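Local coordinates for Tle cognate immunity protein 4 C-terminal domain-containing protein (Pseudomonas aeruginosa PAO1, PDB 4R1D) that probably protects the bacterium from its own toxin by binding and inhibiting Tle4, a lipase effector of the H2 type VI secretion system, at residues P142-F147 with H151-G156; W6-F11 with S294-P299; F14-P19 with F178-S183. All coordinates share one frame; numbering follows the deposited sequence.

Contacts 2 and 3 share one small antiparallel sheet, in which strand 14-18 runs between 7-11 and 296-297, and their centres lie about 7 Å apart. Contact 2 spans one face of that sheet; contact 3 packs the other face on strand 176-183. Asp17 ties them together, its OD1 taking the hydroxyl of Thr8 at 2.7 Å from OG1. Contact 1, a hairpin with its centre about 13 Å from that of contact 2, joins it through Arg298, whose NH2 lies 2.9 Å from Gly146 O. Contacts 1 and 3 do not touch. Of the three, contact 3 reaches the partner chain, probably Tle4, through Glu179, Arg181 and Ser183 on the outer side of its strand.

Contact 1: P142-F147 with H151-G156; sequences PSEPGF and HAYIAG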
ATOM      1  N   PRO B 142       3.924 -10.339 -35.344  1.00 20.83           N
ATOM      2  CA  PRO B 142       2.743 -10.429 -36.215  1.00 25.79           C
ATOM      3  C   PRO B 142       2.648  -9.257 -37.182  1.00 23.48           C
ATOM      4  O   PRO B 142       2.886  -8.117 -36.795  1.00 21.72           O
ATOM      5  CB  PRO B 142       1.571 -10.381 -35.227  1.00 24.41           C
ATOM      6  CG  PRO B 142       2.169 -10.780 -33.904  1.00 23.02           C
ATOM      7  CD  PRO B 142       3.558 -10.238 -33.924  1.00 19.79           C
ATOM      8  N   SER B 143       2.305  -9.534 -38.438  1.00 25.32           N
ATOM      9  CA  SER B 143       2.075  -8.462 -39.386  1.00 24.64           C
ATOM     10  C   SER B 143       0.617  -7.998 -39.339  1.00 23.37           C
ATOM     11  O   SER B 143       0.287  -6.927 -39.839  1.00 32.17           O
ATOM     12  CB  SER B 143       2.458  -8.900 -40.807  1.00 32.72           C
ATOM     13  OG  SER B 143       1.650  -9.979 -41.233  1.00 34.38           O
ATOM     14  N   GLU B 144      -0.249  -8.805 -38.736  1.00 27.02           N
ATOM     15  CA  GLU B 144      -1.641  -8.415 -38.501  1.00 27.03           C
ATOM     16  C   GLU B 144      -1.712  -7.424 -37.330  1.00 26.37           C
ATOM     17  O   GLU B 144      -0.907  -7.504 -36.410  1.00 23.37           O
ATOM     18  CB  GLU B 144      -2.492  -9.655 -38.193  1.00 32.61           C
ATOM     19  CG  GLU B 144      -3.872  -9.363 -37.596  1.00 38.58           C
ATOM     20  CD  GLU B 144      -4.766 -10.606 -37.465  1.00 44.59           C
ATOM     21  OE1 GLU B 144      -4.249 -11.721 -37.249  1.00 37.46           O
ATOM     22  OE2 GLU B 144      -6.000 -10.461 -37.579  1.00 52.75           O
ATOM     23  N   PRO B 145      -2.666  -6.481 -37.373  1.00 27.59           N
ATOM     24  CA  PRO B 145      -2.859  -5.549 -36.250  1.00 26.89           C
ATOM     25  C   PRO B 145      -3.264  -6.300 -34.989  1.00 21.56           C
ATOM     26  O   PRO B 145      -3.975  -7.306 -35.070  1.00 20.94           O
ATOM     27  CB  PRO B 145      -4.029  -4.674 -36.715  1.00 27.23           C
ATOM     28  CG  PRO B 145      -4.010  -4.768 -38.216  1.00 29.72           C
ATOM     29  CD  PRO B 145      -3.536  -6.160 -38.522  1.00 30.95           C
ATOM     30  N   GLY B 146      -2.826  -5.819 -33.830  1.00 20.94           N
ATOM     31  CA  GLY B 146      -3.236  -6.439 -32.582  1.00 19.97           C
ATOM     32  C   GLY B 146      -2.295  -6.172 -31.425  1.00 17.36           C
ATOM     33  O   GLY B 146      -1.208  -5.626 -31.616  1.00 19.05           O
ATOM     34  N   PHE B 147      -2.721  -6.592 -30.234  1.00 19.33           N
ATOM     35  CA  PHE B 147      -2.012  -6.339 -28.987  1.00 19.84           C
ATOM     36  C   PHE B 147      -1.292  -7.615 -28.531  1.00 14.47           C
ATOM     37  O   PHE B 147      -1.929  -8.594 -28.156  1.00 18.29           O
ATOM     38  CB  PHE B 147      -3.035  -5.880 -27.943  1.00 18.07           C
ATOM     39  CG  PHE B 147      -2.431  -5.446 -26.635  1.00 17.96           C
ATOM     40  CD1 PHE B 147      -2.003  -4.139 -26.449  1.00 20.58           C
ATOM     41  CD2 PHE B 147      -2.313  -6.338 -25.587  1.00 18.41           C
ATOM     42  CE1 PHE B 147      -1.456  -3.742 -25.235  1.00 18.70           C
ATOM     43  CE2 PHE B 147      -1.767  -5.946 -24.385  1.00 18.87           C
ATOM     44  CZ  PHE B 147      -1.338  -4.652 -24.207  1.00 15.85           C
ATOM     45  N   HIS B 151       2.897 -15.387 -25.886  1.00 20.30           N
ATOM     46  CA  HIS B 151       2.478 -16.487 -26.759  1.00 18.55           C
ATOM     47  C   HIS B 151       1.267 -16.196 -27.645  1.00 19.79           C
ATOM     48  O   HIS B 151       0.722 -17.101 -28.277  1.00 20.43           O
ATOM     49  CB  HIS B 151       2.190 -17.740 -25.933  1.00 22.03           C
ATOM     50  CG  HIS B 151       3.343 -18.191 -25.094  1.00 23.40           C
ATOM     51  ND1 HIS B 151       4.420 -18.878 -25.613  1.00 21.39           N
ATOM     52  CD2 HIS B 151       3.581 -18.057 -23.769  1.00 21.75           C
ATOM     53  CE1 HIS B 151       5.276 -19.147 -24.642  1.00 24.30           C
ATOM     54  NE2 HIS B 151       4.793 -18.654 -23.513  1.00 21.39           N
ATOM     55  N   ALA B 152       0.836 -14.948 -27.703  1.00 18.09           N
ATOM     56  CA  ALA B 152      -0.344 -14.639 -28.485  1.00 16.00           C
ATOM     57  C   ALA B 152      -0.473 -13.157 -28.793  1.00 18.28           C
ATOM     58  O   ALA B 152       0.376 -12.350 -28.414  1.00 19.16           O
ATOM     59  CB  ALA B 152      -1.595 -15.144 -27.761  1.00 21.81           C
ATOM     60  N   TYR B 153      -1.538 -12.810 -29.505  1.00 19.09           N
ATOM     61  CA  TYR B 153      -1.919 -11.418 -29.643  1.00 18.58           C
ATOM     62  C   TYR B 153      -3.416 -11.286 -29.807  1.00 22.00           C
ATOM     63  O   TYR B 153      -4.080 -12.167 -30.344  1.00 19.69           O
ATOM     64  CB  TYR B 153      -1.193 -10.740 -30.803  1.00 17.25           C
ATOM     65  CG  TYR B 153      -1.540 -11.279 -32.175  1.00 19.38           C
ATOM     66  CD1 TYR B 153      -0.939 -12.436 -32.667  1.00 22.68           C
ATOM     67  CD2 TYR B 153      -2.441 -10.609 -32.987  1.00 21.29           C
ATOM     68  CE1 TYR B 153      -1.251 -12.919 -33.930  1.00 22.36           C
ATOM     69  CE2 TYR B 153      -2.754 -11.080 -34.246  1.00 27.63           C
ATOM     70  CZ  TYR B 153      -2.158 -12.230 -34.711  1.00 26.19           C
ATOM     71  OH  TYR B 153      -2.486 -12.680 -35.972  1.00 32.24           O
ATOM     72  N   ILE B 154      -3.947 -10.178 -29.320  1.00 19.47           N
ATOM     73  CA  ILE B 154      -5.364  -9.914 -29.441  1.00 19.21           C
ATOM     74  C   ILE B 154      -5.555  -9.197 -30.765  1.00 20.52           C
ATOM     75  O   ILE B 154      -5.163  -8.043 -30.921  1.00 19.76           O
ATOM     76  CB  ILE B 154      -5.852  -9.063 -28.257  1.00 18.99           C
ATOM     77  CG1 ILE B 154      -5.519  -9.779 -26.948  1.00 19.32           C
ATOM     78  CG2 ILE B 154      -7.356  -8.790 -28.384  1.00 21.13           C
ATOM     79  CD1 ILE B 154      -5.715  -8.943 -25.693  1.00 24.24           C
ATOM     80  N   ALA B 155      -6.109  -9.906 -31.743  1.00 22.47           N
ATOM     81  CA  ALA B 155      -6.165  -9.383 -33.101  1.00 24.17           C
ATOM     82  C   ALA B 155      -7.198  -8.266 -33.236  1.00 23.54           C
ATOM     83  O   ALA B 155      -8.234  -8.280 -32.573  1.00 27.09           O
ATOM     84  CB  ALA B 155      -6.466 -10.511 -34.093  1.00 28.03           C
ATOM     85  N   GLY B 156      -6.904  -7.298 -34.096  1.00 22.84           N
ATOM     86  CA  GLY B 156      -7.830  -6.218 -34.363  1.00 32.63           C
ATOM     87  C   GLY B 156      -7.225  -4.861 -34.070  1.00 31.49           C
ATOM     88  O   GLY B 156      -6.103  -4.753 -33.566  1.00 23.65           O
TER
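Gly146 and Phe147 pair in antiparallel fashion with Ala155 and Ile154, closing a buried beta hairpin at the edge of a small three-stranded sheet in which 152-155 is the middle strand. Phe147 and Ile154 form the hydrogen-bonded pair: Phe147 N reaches Ile154 O at 2.9 Å and Ile154 N returns to Phe147 O at 2.8 Å. Their side chains share one face of the hairpin. Gly146 and Ala155 make the adjoining non-hydrogen-bonded pair, with CA atoms 4.2 Å apart. One step on, Gly156 N binds Pro145 O at 3.1 Å, so the pairing carries on into the loop.

Tyr153 occupies the face opposite Phe147. Its CG lies between the backbone N and the carbonyl carbon (chi1 65°), which lays the ring across Gly146 toward the 142-145 loop. Pro142 covers one ring face in a CH-pi contact, its CB 4.1 Å from the centroid of the Tyr153 ring, while its CG touches CD1. At the ring edge Glu144 OE1 accepts the Tyr153 hydroxyl, with carboxylate and ring planes 69° apart; the modelled OH to OE1 distance of 2.4 Å is very short and its exact value doubtful. The other oxygen, OE2, rests on Ala155 CB. Arg298 holds the loop from outside by donating to the carbonyls of Pro142, Glu144 and Gly146.

On the other edge of 152-155, strand 133-135 completes the antiparallel sheet. The motif is a tight beta hairpin whose preceding loop folds back over a tyrosine.

Contact 2: W6-F11 with S294-P299; sequences WITHCF and SIRVRP
Thr8 meets Arg296 and Cys10 meets Arg298 in two light side-chain touches that span the face of an intervening strand. The methyl CG2 of Thr8 lies 3.7 Å from Arg296 NH2, the two side chains crossing at about a right angle. Farther along, Cys10 SG packs at 4.2 Å from CD of Arg298, on the aliphatic part of that side chain.

A second shell sets both arginines. The Arg296 chain turns about its CB-CG bond (chi2 -79°) and so curls back over its own segment, where NH1 donates to Ser294 O at 2.8 Å. That bond lies in the carbonyl plane and close to the guanidinium plane, which should limit rotation of the group. NH1 also forms a salt bridge with Asp17 OD1, the same oxygen that takes the Thr8 hydroxyl; one carboxylate thus positions both partners, and its charge is probably balanced by Arg296 together with Lys3, which pairs with OD2. Arg298 leaves the backbone extended, then turns about its CG-CD bond (chi3 81°), which carries its guanidinium to the 142-147 segment, where NE bonds to Pro142 O.

Strand 14-18 lies between the segments and supplies the backbone pairing to each: Ile7 with Leu18 and His9 with Ile16 to one side, Arg296 with Leu15 to the other. This is an antiparallel three-stranded sheet whose outer strands, close to the two ends of the modelled chain, touch by side chains across the face of the central one.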
ATOM      1  N   TRP B   6      21.218  -8.682 -30.163  1.00 28.57           N
ATOM      2  CA  TRP B   6      20.045  -8.078 -29.530  1.00 28.17           C
ATOM      3  C   TRP B   6      18.770  -8.668 -30.117  1.00 25.30           C
ATOM      4  O   TRP B   6      18.753  -9.107 -31.268  1.00 26.36           O
ATOM      5  CB  TRP B   6      20.046  -6.554 -29.673  1.00 23.41           C
ATOM      6  CG  TRP B   6      20.977  -5.877 -28.735  1.00 25.12           C
ATOM      7  CD1 TRP B   6      22.243  -6.276 -28.396  1.00 24.49           C
ATOM      8  CD2 TRP B   6      20.712  -4.693 -27.974  1.00 20.71           C
ATOM      9  NE1 TRP B   6      22.788  -5.391 -27.488  1.00 23.42           N
ATOM     10  CE2 TRP B   6      21.866  -4.413 -27.216  1.00 23.15           C
ATOM     11  CE3 TRP B   6      19.612  -3.833 -27.871  1.00 20.82           C
ATOM     12  CZ2 TRP B   6      21.948  -3.316 -26.357  1.00 28.64           C
ATOM     13  CZ3 TRP B   6      19.701  -2.748 -27.025  1.00 18.62           C
ATOM     14  CH2 TRP B   6      20.859  -2.494 -26.286  1.00 26.15           C
ATOM     15  N   ILE B   7      17.708  -8.689 -29.315  1.00 22.31           N
ATOM     16  CA  ILE B   7      16.448  -9.316 -29.699  1.00 19.48           C
ATOM     17  C   ILE B   7      15.321  -8.286 -29.765  1.00 23.27           C
ATOM     18  O   ILE B   7      15.125  -7.504 -28.826  1.00 20.38           O
ATOM     19  CB  ILE B   7      16.053 -10.408 -28.677  1.00 25.01           C
ATOM     20  CG1 ILE B   7      17.138 -11.483 -28.596  1.00 25.25           C
ATOM     21  CG2 ILE B   7      14.701 -11.024 -29.014  1.00 22.41           C
ATOM     22  CD1 ILE B   7      16.937 -12.471 -27.457  1.00 33.88           C
ATOM     23  N   THR B   8      14.585  -8.293 -30.869  1.00 21.12           N
ATOM     24  CA  THR B   8      13.412  -7.433 -31.019  1.00 20.40           C
ATOM     25  C   THR B   8      12.198  -8.117 -30.396  1.00 26.41           C
ATOM     26  O   THR B   8      11.831  -9.225 -30.793  1.00 23.92           O
ATOM     27  CB  THR B   8      13.138  -7.118 -32.505  1.00 24.37           C
ATOM     28  OG1 THR B   8      14.235  -6.371 -33.050  1.00 21.28           O
ATOM     29  CG2 THR B   8      11.838  -6.334 -32.669  1.00 24.43           C
ATOM     30  N   HIS B   9      11.590  -7.458 -29.409  1.00 21.19           N
ATOM     31  CA  HIS B   9      10.482  -8.019 -28.654  1.00 17.62           C
ATOM     32  C   HIS B   9       9.187  -7.281 -28.990  1.00 18.28           C
ATOM     33  O   HIS B   9       9.195  -6.075 -29.226  1.00 19.06           O
ATOM     34  CB  HIS B   9      10.733  -7.876 -27.144  1.00 14.36           C
ATOM     35  CG  HIS B   9      11.910  -8.651 -26.643  1.00 16.01           C
ATOM     36  ND1 HIS B   9      11.803  -9.941 -26.170  1.00 19.55           N
ATOM     37  CD2 HIS B   9      13.212  -8.310 -26.516  1.00 18.53           C
ATOM     38  CE1 HIS B   9      12.993 -10.370 -25.792  1.00 19.09           C
ATOM     39  NE2 HIS B   9      13.867  -9.398 -25.987  1.00 20.54           N
ATOM     40  N   CYS B  10       8.080  -8.013 -29.005  1.00 16.70           N
ATOM     41  CA  CYS B  10       6.760  -7.408 -29.159  1.00 17.62           C
ATOM     42  C   CYS B  10       6.118  -7.276 -27.792  1.00 19.56           C
ATOM     43  O   CYS B  10       5.991  -8.264 -27.073  1.00 18.45           O
ATOM     44  CB  CYS B  10       5.845  -8.292 -29.980  1.00 17.54           C
ATOM     45  SG  CYS B  10       6.401  -8.655 -31.645  1.00 21.16           S
ATOM     46  N   PHE B  11       5.714  -6.058 -27.443  1.00 15.60           N
ATOM     47  CA  PHE B  11       4.939  -5.822 -26.229  1.00 17.63           C
ATOM     48  C   PHE B  11       3.739  -4.951 -26.610  1.00 12.61           C
ATOM     49  O   PHE B  11       3.907  -3.836 -27.105  1.00 16.34           O
ATOM     50  CB  PHE B  11       5.783  -5.123 -25.157  1.00 13.84           C
ATOM     51  CG  PHE B  11       6.993  -5.908 -24.714  1.00 15.45           C
ATOM     52  CD1 PHE B  11       6.859  -7.180 -24.167  1.00 19.38           C
ATOM     53  CD2 PHE B  11       8.262  -5.358 -24.821  1.00 17.33           C
ATOM     54  CE1 PHE B  11       7.979  -7.900 -23.753  1.00 17.12           C
ATOM     55  CE2 PHE B  11       9.389  -6.065 -24.408  1.00 17.52           C
ATOM     56  CZ  PHE B  11       9.246  -7.337 -23.871  1.00 14.93           C
ATOM     57  N   SER B 294      15.165   2.291 -29.945  1.00 19.10           N
ATOM     58  CA  SER B 294      14.623   1.115 -30.619  1.00 21.11           C
ATOM     59  C   SER B 294      13.104   0.980 -30.467  1.00 20.43           C
ATOM     60  O   SER B 294      12.501   0.071 -31.030  1.00 19.75           O
ATOM     61  CB  SER B 294      15.315  -0.163 -30.127  1.00 18.81           C
ATOM     62  OG  SER B 294      14.754  -0.629 -28.908  1.00 19.83           O
ATOM     63  N   ILE B 295      12.487   1.869 -29.688  1.00 16.71           N
ATOM     64  CA  ILE B 295      11.045   1.802 -29.458  1.00 16.19           C
ATOM     65  C   ILE B 295      10.258   2.285 -30.671  1.00 20.80           C
ATOM     66  O   ILE B 295      10.453   3.410 -31.142  1.00 18.41           O
ATOM     67  CB  ILE B 295      10.633   2.665 -28.246  1.00 15.42           C
ATOM     68  CG1 ILE B 295      11.374   2.190 -26.987  1.00 16.01           C
ATOM     69  CG2 ILE B 295       9.110   2.682 -28.087  1.00 18.31           C
ATOM     70  CD1 ILE B 295      11.159   3.092 -25.760  1.00 18.24           C
ATOM     71  N   ARG B 296       9.375   1.435 -31.177  1.00 20.02           N
ATOM     72  CA  ARG B 296       8.501   1.822 -32.279  1.00 21.20           C
ATOM     73  C   ARG B 296       7.211   1.009 -32.302  1.00 18.10           C
ATOM     74  O   ARG B 296       7.168  -0.124 -31.826  1.00 19.55           O
ATOM     75  CB  ARG B 296       9.233   1.730 -33.633  1.00 23.19           C
ATOM     76  CG  ARG B 296       9.463   0.316 -34.180  1.00 21.07           C
ATOM     77  CD  ARG B 296      10.639  -0.357 -33.516  1.00 19.92           C
ATOM     78  NE  ARG B 296      11.124  -1.502 -34.300  1.00 17.53           N
ATOM     79  CZ  ARG B 296      12.119  -2.302 -33.925  1.00 22.66           C
ATOM     80  NH1 ARG B 296      12.739  -2.109 -32.767  1.00 22.57           N
ATOM     81  NH2 ARG B 296      12.497  -3.308 -34.710  1.00 20.07           N
ATOM     82  N   VAL B 297       6.155   1.604 -32.847  1.00 18.42           N
ATOM     83  CA  VAL B 297       4.910   0.904 -33.066  1.00 17.68           C
ATOM     84  C   VAL B 297       5.189  -0.248 -34.010  1.00 22.84           C
ATOM     85  O   VAL B 297       5.933  -0.096 -34.977  1.00 22.85           O
ATOM     86  CB  VAL B 297       3.867   1.824 -33.725  1.00 22.97           C
ATOM     87  CG1 VAL B 297       2.601   1.051 -34.039  1.00 23.32           C
ATOM     88  CG2 VAL B 297       3.559   3.003 -32.825  1.00 24.36           C
ATOM     89  N   ARG B 298       4.600  -1.402 -33.732  1.00 18.63           N
ATOM     90  CA  ARG B 298       4.793  -2.554 -34.597  1.00 23.30           C
ATOM     91  C   ARG B 298       4.148  -2.259 -35.947  1.00 23.42           C
ATOM     92  O   ARG B 298       2.955  -1.972 -36.005  1.00 21.76           O
ATOM     93  CB  ARG B 298       4.157  -3.802 -33.983  1.00 19.35           C
ATOM     94  CG  ARG B 298       4.465  -5.085 -34.761  1.00 21.74           C
ATOM     95  CD  ARG B 298       3.859  -6.322 -34.112  1.00 18.30           C
ATOM     96  NE  ARG B 298       2.442  -6.488 -34.430  1.00 21.78           N
ATOM     97  CZ  ARG B 298       1.446  -6.206 -33.601  1.00 23.09           C
ATOM     98  NH1 ARG B 298       1.702  -5.742 -32.376  1.00 21.89           N
ATOM     99  NH2 ARG B 298       0.190  -6.399 -33.988  1.00 18.48           N
ATOM    100  N   PRO B 299       4.933  -2.322 -37.037  1.00 23.83           N
ATOM    101  CA  PRO B 299       4.319  -2.133 -38.360  1.00 27.68           C
ATOM    102  C   PRO B 299       3.302  -3.225 -38.631  1.00 22.61           C
ATOM    103  O   PRO B 299       3.611  -4.400 -38.411  1.00 24.27           O
ATOM    104  CB  PRO B 299       5.503  -2.290 -39.326  1.00 25.44           C
ATOM    105  CG  PRO B 299       6.720  -2.010 -38.496  1.00 31.00           C
ATOM    106  CD  PRO B 299       6.386  -2.535 -37.123  1.00 23.26           C
TER

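Contact 3: F14-P19 with F178-S183; sequences FLIDLP and FEFRSS
Ile16 reaches from its strand to the rings of Phe178 and Phe180 on the strand facing it. Its CB lies off the rim of the Phe180 ring, 4.1 Å from CE2. CG1, anti to the backbone N (chi1 -167°), carries the chain toward the facing strand and passes Ser294 OG. CD1, the tip, meets both rings: it lies 3.8 Å from Phe178 CE2, and it sits over one face of Phe180 in a CH-pi contact, 4.2 Å from the ring centroid and 21° off the normal. Next to it, the Phe14 CB approaches the edge of the same ring, 4.1 Å from Phe180 CZ.

Phe180 also packs on Phe11 and meets Phe164 edge-to-face. The strands run antiparallel (172°) with axes 10.1 Å apart, a separation filled by side chains from two facing sheet layers. On the outward side of 178-183, Arg181 grips Glu179 side-on through NE and NH2, and both make salt bridges to the partner chain, probably Tle4.

The touching atoms of the two strands are all carbon, so cohesion there should come from dispersion and burial of hydrocarbon, while charge on this strand is directed to the partner.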
ATOM      1  N   PHE B  14       3.692  -2.421 -29.551  1.00 18.08           N
ATOM      2  CA  PHE B  14       5.028  -1.884 -29.796  1.00 19.31           C
ATOM      3  C   PHE B  14       6.128  -2.929 -29.954  1.00 19.21           C
ATOM      4  O   PHE B  14       5.953  -4.089 -29.598  1.00 18.24           O
ATOM      5  CB  PHE B  14       5.395  -0.868 -28.699  1.00 17.96           C
ATOM      6  CG  PHE B  14       4.613   0.415 -28.802  1.00 18.48           C
ATOM      7  CD1 PHE B  14       5.175   1.538 -29.397  1.00 17.52           C
ATOM      8  CD2 PHE B  14       3.302   0.477 -28.358  1.00 17.76           C
ATOM      9  CE1 PHE B  14       4.452   2.704 -29.526  1.00 19.86           C
ATOM     10  CE2 PHE B  14       2.566   1.650 -28.488  1.00 19.19           C
ATOM     11  CZ  PHE B  14       3.142   2.759 -29.070  1.00 20.65           C
ATOM     12  N   LEU B  15       7.259  -2.485 -30.491  1.00 15.86           N
ATOM     13  CA  LEU B  15       8.489  -3.279 -30.540  1.00 15.93           C
ATOM     14  C   LEU B  15       9.593  -2.538 -29.789  1.00 17.12           C
ATOM     15  O   LEU B  15       9.592  -1.309 -29.731  1.00 17.75           O
ATOM     16  CB  LEU B  15       8.952  -3.462 -31.995  1.00 18.57           C
ATOM     17  CG  LEU B  15       7.989  -4.095 -32.996  1.00 20.32           C
ATOM     18  CD1 LEU B  15       8.605  -4.042 -34.395  1.00 19.17           C
ATOM     19  CD2 LEU B  15       7.672  -5.522 -32.604  1.00 15.49           C
ATOM     20  N   ILE B  16      10.543  -3.290 -29.242  1.00 13.23           N
ATOM     21  CA  ILE B  16      11.710  -2.717 -28.597  1.00 15.81           C
ATOM     22  C   ILE B  16      12.834  -3.741 -28.669  1.00 19.18           C
ATOM     23  O   ILE B  16      12.576  -4.941 -28.643  1.00 17.91           O
ATOM     24  CB  ILE B  16      11.424  -2.363 -27.115  1.00 15.73           C
ATOM     25  CG1 ILE B  16      12.538  -1.479 -26.552  1.00 16.78           C
ATOM     26  CG2 ILE B  16      11.241  -3.632 -26.273  1.00 18.60           C
ATOM     27  CD1 ILE B  16      12.252  -0.959 -25.132  1.00 14.27           C
ATOM     28  N   ASP B  17      14.077  -3.273 -28.768  1.00 19.60           N
ATOM     29  CA  ASP B  17      15.226  -4.173 -28.803  1.00 21.39           C
ATOM     30  C   ASP B  17      15.949  -4.224 -27.461  1.00 19.46           C
ATOM     31  O   ASP B  17      16.158  -3.192 -26.836  1.00 20.52           O
ATOM     32  CB  ASP B  17      16.216  -3.738 -29.894  1.00 20.97           C
ATOM     33  CG  ASP B  17      15.569  -3.636 -31.277  1.00 21.75           C
ATOM     34  OD1 ASP B  17      14.484  -4.207 -31.498  1.00 18.76           O
ATOM     35  OD2 ASP B  17      16.159  -2.976 -32.153  1.00 22.72           O
ATOM     36  N   LEU B  18      16.308  -5.428 -27.017  1.00 17.26           N
ATOM     37  CA  LEU B  18      17.034  -5.616 -25.774  1.00 22.18           C
ATOM     38  C   LEU B  18      18.206  -6.558 -26.007  1.00 21.14           C
ATOM     39  O   LEU B  18      18.160  -7.378 -26.923  1.00 24.08           O
ATOM     40  CB  LEU B  18      16.106  -6.200 -24.705  1.00 20.19           C
ATOM     41  CG  LEU B  18      14.917  -5.305 -24.362  1.00 17.22           C
ATOM     42  CD1 LEU B  18      13.884  -6.045 -23.506  1.00 15.38           C
ATOM     43  CD2 LEU B  18      15.418  -4.046 -23.670  1.00 20.18           C
ATOM     44  N   PRO B  19      19.253  -6.440 -25.180  1.00 22.32           N
ATOM     45  CA  PRO B  19      20.432  -7.317 -25.249  1.00 22.74           C
ATOM     46  C   PRO B  19      20.015  -8.769 -25.065  1.00 27.48           C
ATOM     47  O   PRO B  19      18.999  -9.043 -24.423  1.00 22.17           O
ATOM     48  CB  PRO B  19      21.289  -6.877 -24.056  1.00 28.50           C
ATOM     49  CG  PRO B  19      20.736  -5.564 -23.607  1.00 29.16           C
ATOM     50  CD  PRO B  19      19.322  -5.479 -24.067  1.00 19.95           C
ATOM     51  N   PHE B 178      15.479  -1.591 -16.073  1.00 16.10           N
ATOM     52  CA  PHE B 178      14.787  -0.822 -17.098  1.00 15.19           C
ATOM     53  C   PHE B 178      13.322  -1.217 -17.093  1.00 17.03           C
ATOM     54  O   PHE B 178      12.996  -2.384 -16.914  1.00 16.28           O
ATOM     55  CB  PHE B 178      15.428  -1.078 -18.476  1.00 16.44           C
ATOM     56  CG  PHE B 178      14.664  -0.474 -19.627  1.00 17.62           C
ATOM     57  CD1 PHE B 178      14.867   0.845 -20.001  1.00 15.76           C
ATOM     58  CD2 PHE B 178      13.745  -1.229 -20.340  1.00 19.75           C
ATOM     59  CE1 PHE B 178      14.146   1.407 -21.066  1.00 16.68           C
ATOM     60  CE2 PHE B 178      13.025  -0.681 -21.391  1.00 16.32           C
ATOM     61  CZ  PHE B 178      13.220   0.639 -21.751  1.00 18.52           C
ATOM     62  N   GLU B 179      12.434  -0.251 -17.282  1.00 15.62           N
ATOM     63  CA  GLU B 179      11.022  -0.573 -17.465  1.00 14.54           C
ATOM     64  C   GLU B 179      10.385   0.189 -18.624  1.00 13.35           C
ATOM     65  O   GLU B 179      10.736   1.340 -18.903  1.00 15.03           O
ATOM     66  CB  GLU B 179      10.209  -0.388 -16.181  1.00 19.84           C
ATOM     67  CG  GLU B 179      10.382   0.938 -15.497  1.00 16.06           C
ATOM     68  CD  GLU B 179       9.132   1.335 -14.709  1.00 18.50           C
ATOM     69  OE1 GLU B 179       8.916   0.813 -13.583  1.00 18.28           O
ATOM     70  OE2 GLU B 179       8.361   2.161 -15.234  1.00 16.78           O
ATOM     71  N   PHE B 180       9.431  -0.477 -19.274  1.00 14.14           N
ATOM     72  CA  PHE B 180       8.761   0.000 -20.481  1.00 14.09           C
ATOM     73  C   PHE B 180       7.267  -0.243 -20.281  1.00 11.99           C
ATOM     74  O   PHE B 180       6.849  -1.367 -20.014  1.00 13.37           O
ATOM     75  CB  PHE B 180       9.307  -0.805 -21.680  1.00 14.85           C
ATOM     76  CG  PHE B 180       8.718  -0.432 -23.022  1.00 18.02           C
ATOM     77  CD1 PHE B 180       8.436   0.882 -23.343  1.00 14.96           C
ATOM     78  CD2 PHE B 180       8.492  -1.412 -23.983  1.00 14.72           C
ATOM     79  CE1 PHE B 180       7.918   1.213 -24.596  1.00 21.06           C
ATOM     80  CE2 PHE B 180       7.975  -1.090 -25.230  1.00 20.11           C
ATOM     81  CZ  PHE B 180       7.685   0.224 -25.538  1.00 19.00           C
ATOM     82  N   ARG B 181       6.465   0.813 -20.372  1.00 16.35           N
ATOM     83  CA  ARG B 181       5.024   0.688 -20.146  1.00 14.60           C
ATOM     84  C   ARG B 181       4.254   1.446 -21.210  1.00 12.90           C
ATOM     85  O   ARG B 181       4.718   2.484 -21.685  1.00 15.72           O
ATOM     86  CB  ARG B 181       4.642   1.296 -18.781  1.00 13.72           C
ATOM     87  CG  ARG B 181       5.336   0.669 -17.591  1.00 13.63           C
ATOM     88  CD  ARG B 181       4.888   1.245 -16.251  1.00 14.66           C
ATOM     89  NE  ARG B 181       5.749   0.661 -15.232  1.00 18.61           N
ATOM     90  CZ  ARG B 181       5.578  -0.556 -14.729  1.00 20.27           C
ATOM     91  NH1 ARG B 181       4.535  -1.285 -15.106  1.00 17.41           N
ATOM     92  NH2 ARG B 181       6.445  -1.038 -13.845  1.00 19.45           N
ATOM     93  N   SER B 182       3.065   0.951 -21.554  1.00 14.49           N
ATOM     94  CA  SER B 182       2.120   1.722 -22.361  1.00 13.31           C
ATOM     95  C   SER B 182       0.745   1.597 -21.731  1.00 14.26           C
ATOM     96  O   SER B 182       0.393   0.545 -21.171  1.00 14.39           O
ATOM     97  CB  SER B 182       2.081   1.248 -23.832  1.00 17.09           C
ATOM     98  OG  SER B 182       1.152   0.192 -24.019  1.00 19.54           O
ATOM     99  N   SER B 183      -0.033   2.666 -21.825  1.00 13.25           N
ATOM    100  CA  SER B 183      -1.352   2.693 -21.239  1.00 17.87           C
ATOM    101  C   SER B 183      -2.228   3.595 -22.098  1.00 16.80           C
ATOM    102  O   SER B 183      -1.846   4.724 -22.401  1.00 15.65           O
ATOM    103  CB  SER B 183      -1.251   3.257 -19.816  1.00 19.72           C
ATOM    104  OG  SER B 183      -2.542   3.421 -19.255  1.00 23.16           O
TER